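PDB 1VHO: endoglucanase from Thermotoga maritima, which probably acts as a metal-dependent aminopeptidase of the M42 family, expected to bind two divalent metal ions per subunit. Local coordinates for residues 51-56 / 193-198; 64-69 / 178-183. All blocks are in the same frame, centred on the assembly; numbering follows the deposited sequence.

Contact 1 (51-56 / 193-198); sequences IGYKKG and PWDVYV
Ile51 brings its CG2 methyl to the edge of the Tyr197 ring, 4.2 Å from CD2, in an antiparallel strand pair that belongs to the mixed sheet of the catalytic domain; the axes of 51-54 and 195-198 run at 166°. Gly52 and Val198 form a hydrogen-bonded pair, each N donating to the other's O. Tyr53 follows, in a non-hydrogen-bonded pair with Tyr197, and here the side chains carry the contact. Its CG lies anti to the backbone N, whereas that of Tyr197 lies anti to the carbonyl carbon, and the two side chains run alongside each other, so that the rings overlap. They form an offset stack, centroids 4.7 Å apart and planes 30° apart, with Tyr53 CD1 over the rim of one Tyr197 face. A serine in place of Tyr197 would probably open a gap against Tyr53 and Ile51 and leave Lys61 NZ without the phenol oxygen it bonds. Lys54 restores the hydrogen-bonded pattern with Val196, through two nearly straight bonds, and sends NZ away to His192. Beyond the strand, Gly56 N donates to Asp195 OD1 (2.6 Å) on the anti side of the carboxylate, 23° out of its plane. The other oxygen, OD2, accepts a bond from a water that also lies 2.8 Å from Tyr53 OH.

Contact 2 (64-69 / 178-183); sequences FFAHVD and GVLVKV
Leu180 is the main bump of this contact: its forked end projects from helix 178-183 onto strand 64-67, and its two methyls settle on different parts of the strand. CD1 reaches the methyl of Ala66, with 3.6 Å between Leu180 CD1 and Ala66 CB, and also lies against the backbone carbonyl carbon of Phe65. CD2 meets the root of the Phe64 side chain, at 3.7 Å from Phe64 CB. The hollow is thus a shallow one, framed by Phe64 and Ala66, whose CB atoms both face the helix, and floored by the peptide between them, while Phe65 turns its ring to the other side of the sheet. The Leu180 fork is placed there by a CG anti to the carbonyl carbon (chi1 -59°).

One helical turn on, Val183 supplies a smaller bump. Its CG1 methyl touches the outer part of the Phe64 ring, 3.9 Å from CE2, with the two side chains slanted across each other. Phe64 therefore meets the helix twice, with its CB at Leu180 and its ring at Val183. No hydrogen bond joins the segments; the fit rests on apolar contacts, and the axes of strand 64-67 and helix 178-183 come within 9.0 Å at an angle of 145°.

Val198 and Met226, on the strands flanking 61-67, also touch Leu180, so its seat spans three strands. Past Ala66 the strand reaches His67, a predicted zinc ligand. This is the helix-on-sheet layering of the alpha/beta core of M42 peptidases, with the predicted metal site near the strand's C-terminal end.

In the fold
The centres of contacts 1 and 2 lie about 13 Å apart, and both reach the same eight-stranded mixed sheet. In chain order, strand 50-54 precedes strand 61-67, and helix 171-187 precedes strand 195-201, so contact 2 falls within the span bracketed by contact 1. Strand 195-201 is inserted between the two earlier strands, antiparallel to 50-54 and parallel to 61-67. A probable hydrogen bond of 2.9 Å from Phe64 N to Tyr197 O joins the contacts, and Val196 CG1 packs 3.9 Å from Phe64 CE2. The helix touches side chains of all three strands, among them Lys54, Val196 and Phe64, forming one layer on one sheet, whose strand 61-67 ends at His67 of the predicted zinc site.

Contact 1 (51-56 / 193-198)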
loop_
_atom_site.group_PDB
_atom_site.type_symbol
_atom_site.label_atom_id
_atom_site.label_comp_id
_atom_site.label_asym_id
_atom_site.label_seq_id
_atom_site.Cartn_x
_atom_site.Cartn_y
_atom_site.Cartn_z
ATOM N N ILE A 51 -11.918 3.668 7.834
ATOM C CA ILE A 51 -12.471 4.758 7.002
ATOM C C ILE A 51 -12.439 6.052 7.786
ATOM O O ILE A 51 -13.032 6.132 8.886
ATOM C CB ILE A 51 -13.897 4.485 6.479
ATOM C CG1 ILE A 51 -13.904 3.331 5.489
ATOM C CG2 ILE A 51 -14.434 5.768 5.765
ATOM C CD1 ILE A 51 -13.841 1.925 6.073
ATOM N N GLY A 52 -11.667 7.042 7.334
ATOM C CA GLY A 52 -11.599 8.336 8.052
ATOM C C GLY A 52 -12.714 9.214 7.449
ATOM O O GLY A 52 -12.791 9.231 6.189
ATOM N N TYR A 53 -13.467 9.927 8.248
ATOM C CA TYR A 53 -14.536 10.780 7.691
ATOM C C TYR A 53 -14.321 12.238 8.050
ATOM O O TYR A 53 -14.143 12.595 9.224
ATOM C CB TYR A 53 -15.908 10.302 8.170
ATOM C CG TYR A 53 -17.042 11.256 7.861
ATOM C CD1 TYR A 53 -17.321 11.597 6.547
ATOM C CD2 TYR A 53 -17.817 11.831 8.858
ATOM C CE1 TYR A 53 -18.349 12.453 6.223
ATOM C CE2 TYR A 53 -18.868 12.695 8.548
ATOM C CZ TYR A 53 -19.122 12.989 7.228
ATOM O OH TYR A 53 -20.136 13.851 6.865
ATOM N N LYS A 54 -14.235 13.067 7.013
ATOM C CA LYS A 54 -14.011 14.508 7.231
ATOM C C LYS A 54 -15.165 15.267 6.559
ATOM O O LYS A 54 -15.351 15.236 5.331
ATOM C CB LYS A 54 -12.652 14.934 6.717
ATOM C CG LYS A 54 -12.332 16.409 6.780
ATOM C CD LYS A 54 -12.333 16.964 8.190
ATOM C CE LYS A 54 -12.313 18.502 8.149
ATOM N NZ LYS A 54 -11.162 18.999 7.373
ATOM N N LYS A 55 -16.021 15.831 7.412
ATOM C CA LYS A 55 -17.195 16.550 6.908
ATOM C C LYS A 55 -16.811 17.842 6.220
ATOM O O LYS A 55 -15.883 18.537 6.634
ATOM C CB LYS A 55 -18.153 16.856 8.086
ATOM C CG LYS A 55 -19.312 17.764 7.719
ATOM C CD LYS A 55 -20.302 17.959 8.849
ATOM C CE LYS A 55 -21.652 17.323 8.539
ATOM N NZ LYS A 55 -22.665 17.705 9.583
ATOM N N GLY A 56 -17.487 18.115 5.120
ATOM C CA GLY A 56 -17.254 19.362 4.369
ATOM C C GLY A 56 -18.570 20.167 4.477
ATOM O O GLY A 56 -19.177 20.175 5.558
ATOM N N PRO A 193 -15.966 22.100 0.376
ATOM C CA PRO A 193 -17.351 21.788 0.162
ATOM C C PRO A 193 -17.696 20.313 0.169
ATOM O O PRO A 193 -18.769 19.900 0.595
ATOM C CB PRO A 193 -17.668 22.367 -1.230
ATOM C CG PRO A 193 -16.553 23.312 -1.528
ATOM C CD PRO A 193 -15.346 22.731 -0.831
ATOM N N TRP A 194 -16.781 19.460 -0.308
ATOM C CA TRP A 194 -17.090 18.033 -0.353
ATOM C C TRP A 194 -16.893 17.329 0.993
ATOM O O TRP A 194 -16.013 17.710 1.767
ATOM C CB TRP A 194 -16.110 17.378 -1.368
ATOM C CG TRP A 194 -16.418 17.699 -2.792
ATOM C CD1 TRP A 194 -15.973 18.776 -3.524
ATOM C CD2 TRP A 194 -17.252 16.942 -3.659
ATOM N NE1 TRP A 194 -16.476 18.720 -4.796
ATOM C CE2 TRP A 194 -17.285 17.615 -4.904
ATOM C CE3 TRP A 194 -17.984 15.772 -3.514
ATOM C CZ2 TRP A 194 -18.016 17.131 -5.979
ATOM C CZ3 TRP A 194 -18.725 15.300 -4.584
ATOM C CH2 TRP A 194 -18.728 15.983 -5.815
ATOM N N ASP A 195 -17.712 16.324 1.249
ATOM C CA ASP A 195 -17.540 15.484 2.441
ATOM C C ASP A 195 -16.498 14.449 1.963
ATOM O O ASP A 195 -16.651 13.946 0.833
ATOM C CB ASP A 195 -18.832 14.809 2.848
ATOM C CG ASP A 195 -19.813 15.829 3.468
ATOM O OD1 ASP A 195 -19.411 16.933 3.860
ATOM O OD2 ASP A 195 -20.995 15.466 3.528
ATOM N N VAL A 196 -15.482 14.175 2.752
ATOM C CA VAL A 196 -14.432 13.262 2.279
ATOM C C VAL A 196 -14.362 11.982 3.075
ATOM O O VAL A 196 -14.355 12.031 4.321
ATOM C CB VAL A 196 -13.075 13.997 2.354
ATOM C CG1 VAL A 196 -11.907 13.066 2.026
ATOM C CG2 VAL A 196 -13.074 15.183 1.367
ATOM N N TYR A 197 -14.263 10.857 2.378
ATOM C CA TYR A 197 -14.151 9.564 3.016
ATOM C C TYR A 197 -12.821 8.947 2.541
ATOM O O TYR A 197 -12.623 8.822 1.337
ATOM C CB TYR A 197 -15.280 8.620 2.665
ATOM C CG TYR A 197 -16.635 9.112 3.154
ATOM C CD1 TYR A 197 -17.295 10.119 2.442
ATOM C CD2 TYR A 197 -17.196 8.620 4.325
ATOM C CE1 TYR A 197 -18.507 10.600 2.872
ATOM C CE2 TYR A 197 -18.427 9.110 4.756
ATOM C CZ TYR A 197 -19.082 10.063 4.021
ATOM O OH TYR A 197 -20.313 10.557 4.408
ATOM N N VAL A 198 -11.951 8.658 3.500
ATOM C CA VAL A 198 -10.615 8.118 3.151
ATOM C C VAL A 198 -10.576 6.687 3.605
ATOM O O VAL A 198 -10.659 6.405 4.817
ATOM C CB VAL A 198 -9.551 9.026 3.757
ATOM C CG1 VAL A 198 -8.188 8.539 3.377
ATOM C CG2 VAL A 198 -9.728 10.474 3.255
HETATM O O HOH W 1 -21.648 13.201 4.597
#

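Contact 2 (64-69 / 178-183)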
loop_
_atom_site.group_PDB
_atom_site.type_symbol
_atom_site.label_atom_id
_atom_site.label_comp_id
_atom_site.label_asym_id
_atom_site.label_seq_id
_atom_site.Cartn_x
_atom_site.Cartn_y
_atom_site.Cartn_z
ATOM N N PHE A 64 -11.657 8.350 -1.320
ATOM C CA PHE A 64 -10.275 8.103 -1.734
ATOM C C PHE A 64 -9.927 6.708 -1.171
ATOM O O PHE A 64 -10.243 6.490 0.016
ATOM C CB PHE A 64 -9.298 9.137 -1.219
ATOM C CG PHE A 64 -9.549 10.562 -1.640
ATOM C CD1 PHE A 64 -9.976 10.868 -2.923
ATOM C CD2 PHE A 64 -9.392 11.598 -0.741
ATOM C CE1 PHE A 64 -10.240 12.187 -3.285
ATOM C CE2 PHE A 64 -9.606 12.921 -1.108
ATOM C CZ PHE A 64 -10.031 13.218 -2.386
ATOM N N PHE A 65 -9.289 5.849 -1.947
ATOM C CA PHE A 65 -9.055 4.485 -1.463
ATOM C C PHE A 65 -7.592 4.049 -1.580
ATOM O O PHE A 65 -6.966 4.285 -2.628
ATOM C CB PHE A 65 -9.870 3.518 -2.377
ATOM C CG PHE A 65 -11.377 3.664 -2.321
ATOM C CD1 PHE A 65 -12.024 4.545 -3.205
ATOM C CD2 PHE A 65 -12.120 2.962 -1.417
ATOM C CE1 PHE A 65 -13.405 4.671 -3.136
ATOM C CE2 PHE A 65 -13.511 3.077 -1.353
ATOM C CZ PHE A 65 -14.149 3.953 -2.230
ATOM N N ALA A 66 -7.120 3.233 -0.640
ATOM C CA ALA A 66 -5.741 2.703 -0.709
ATOM C C ALA A 66 -5.682 1.324 -0.036
ATOM O O ALA A 66 -6.478 1.088 0.886
ATOM C CB ALA A 66 -4.778 3.657 0.001
ATOM N N HIS A 67 -4.852 0.425 -0.538
ATOM C CA HIS A 67 -4.691 -0.887 0.113
ATOM C C HIS A 67 -3.678 -0.701 1.268
ATOM O O HIS A 67 -2.854 0.232 1.224
ATOM C CB HIS A 67 -4.087 -1.897 -0.865
ATOM C CG HIS A 67 -4.893 -2.237 -2.064
ATOM N ND1 HIS A 67 -5.867 -3.225 -2.042
ATOM C CD2 HIS A 67 -4.868 -1.747 -3.339
ATOM C CE1 HIS A 67 -6.404 -3.333 -3.238
ATOM N NE2 HIS A 67 -5.814 -2.457 -4.036
ATOM N N VAL A 68 -3.629 -1.636 2.217
ATOM C CA VAL A 68 -2.709 -1.454 3.345
ATOM C C VAL A 68 -1.765 -2.625 3.579
ATOM O O VAL A 68 -0.774 -2.424 4.309
ATOM C CB VAL A 68 -3.418 -1.205 4.694
ATOM C CG1 VAL A 68 -4.400 -0.030 4.662
ATOM C CG2 VAL A 68 -4.156 -2.435 5.179
ATOM N N ASP A 69 -2.072 -3.807 3.025
ATOM C CA ASP A 69 -1.241 -4.970 3.316
ATOM C C ASP A 69 0.080 -5.043 2.615
ATOM O O ASP A 69 0.509 -4.204 1.789
ATOM C CB ASP A 69 -2.071 -6.276 3.073
ATOM C CG ASP A 69 -2.302 -6.584 1.604
ATOM O OD1 ASP A 69 -2.125 -5.680 0.755
ATOM O OD2 ASP A 69 -2.684 -7.710 1.211
ATOM N N GLY A 178 0.322 6.787 2.894
ATOM C CA GLY A 178 1.001 8.051 3.231
ATOM C C GLY A 178 0.280 9.226 2.499
ATOM O O GLY A 178 0.024 10.268 3.087
ATOM N N VAL A 179 -0.038 9.040 1.218
ATOM C CA VAL A 179 -0.743 10.112 0.474
ATOM C C VAL A 179 -2.063 10.447 1.176
ATOM O O VAL A 179 -2.395 11.602 1.458
ATOM C CB VAL A 179 -1.136 9.634 -0.953
ATOM C CG1 VAL A 179 -2.096 10.698 -1.601
ATOM C CG2 VAL A 179 0.055 9.398 -1.839
ATOM N N LEU A 180 -2.826 9.399 1.548
ATOM C CA LEU A 180 -4.138 9.664 2.162
ATOM C C LEU A 180 -4.023 10.288 3.537
ATOM O O LEU A 180 -4.891 11.119 3.910
ATOM C CB LEU A 180 -5.002 8.400 2.114
ATOM C CG LEU A 180 -5.256 7.875 0.671
ATOM C CD1 LEU A 180 -6.332 6.795 0.724
ATOM C CD2 LEU A 180 -5.741 9.038 -0.224
ATOM N N VAL A 181 -2.975 9.910 4.280
ATOM C CA VAL A 181 -2.784 10.562 5.614
ATOM C C VAL A 181 -2.495 12.050 5.384
ATOM O O VAL A 181 -3.095 12.920 6.079
ATOM C CB VAL A 181 -1.608 9.898 6.360
ATOM C CG1 VAL A 181 -1.194 10.754 7.576
ATOM C CG2 VAL A 181 -2.044 8.506 6.846
ATOM N N LYS A 182 -1.637 12.346 4.413
ATOM C CA LYS A 182 -1.282 13.758 4.111
ATOM C C LYS A 182 -2.494 14.522 3.581
ATOM O O LYS A 182 -2.645 15.729 3.862
ATOM C CB LYS A 182 -0.095 13.837 3.163
ATOM C CG LYS A 182 1.240 13.354 3.764
ATOM C CD LYS A 182 1.711 14.192 4.951
ATOM C CE LYS A 182 2.272 15.529 4.530
ATOM N NZ LYS A 182 2.812 16.297 5.673
ATOM N N VAL A 183 -3.356 13.888 2.788
ATOM C CA VAL A 183 -4.560 14.620 2.324
ATOM C C VAL A 183 -5.359 15.142 3.535
ATOM O O VAL A 183 -5.835 16.277 3.562
ATOM C CB VAL A 183 -5.488 13.681 1.536
ATOM C CG1 VAL A 183 -6.845 14.330 1.224
ATOM C CG2 VAL A 183 -4.831 13.267 0.223
#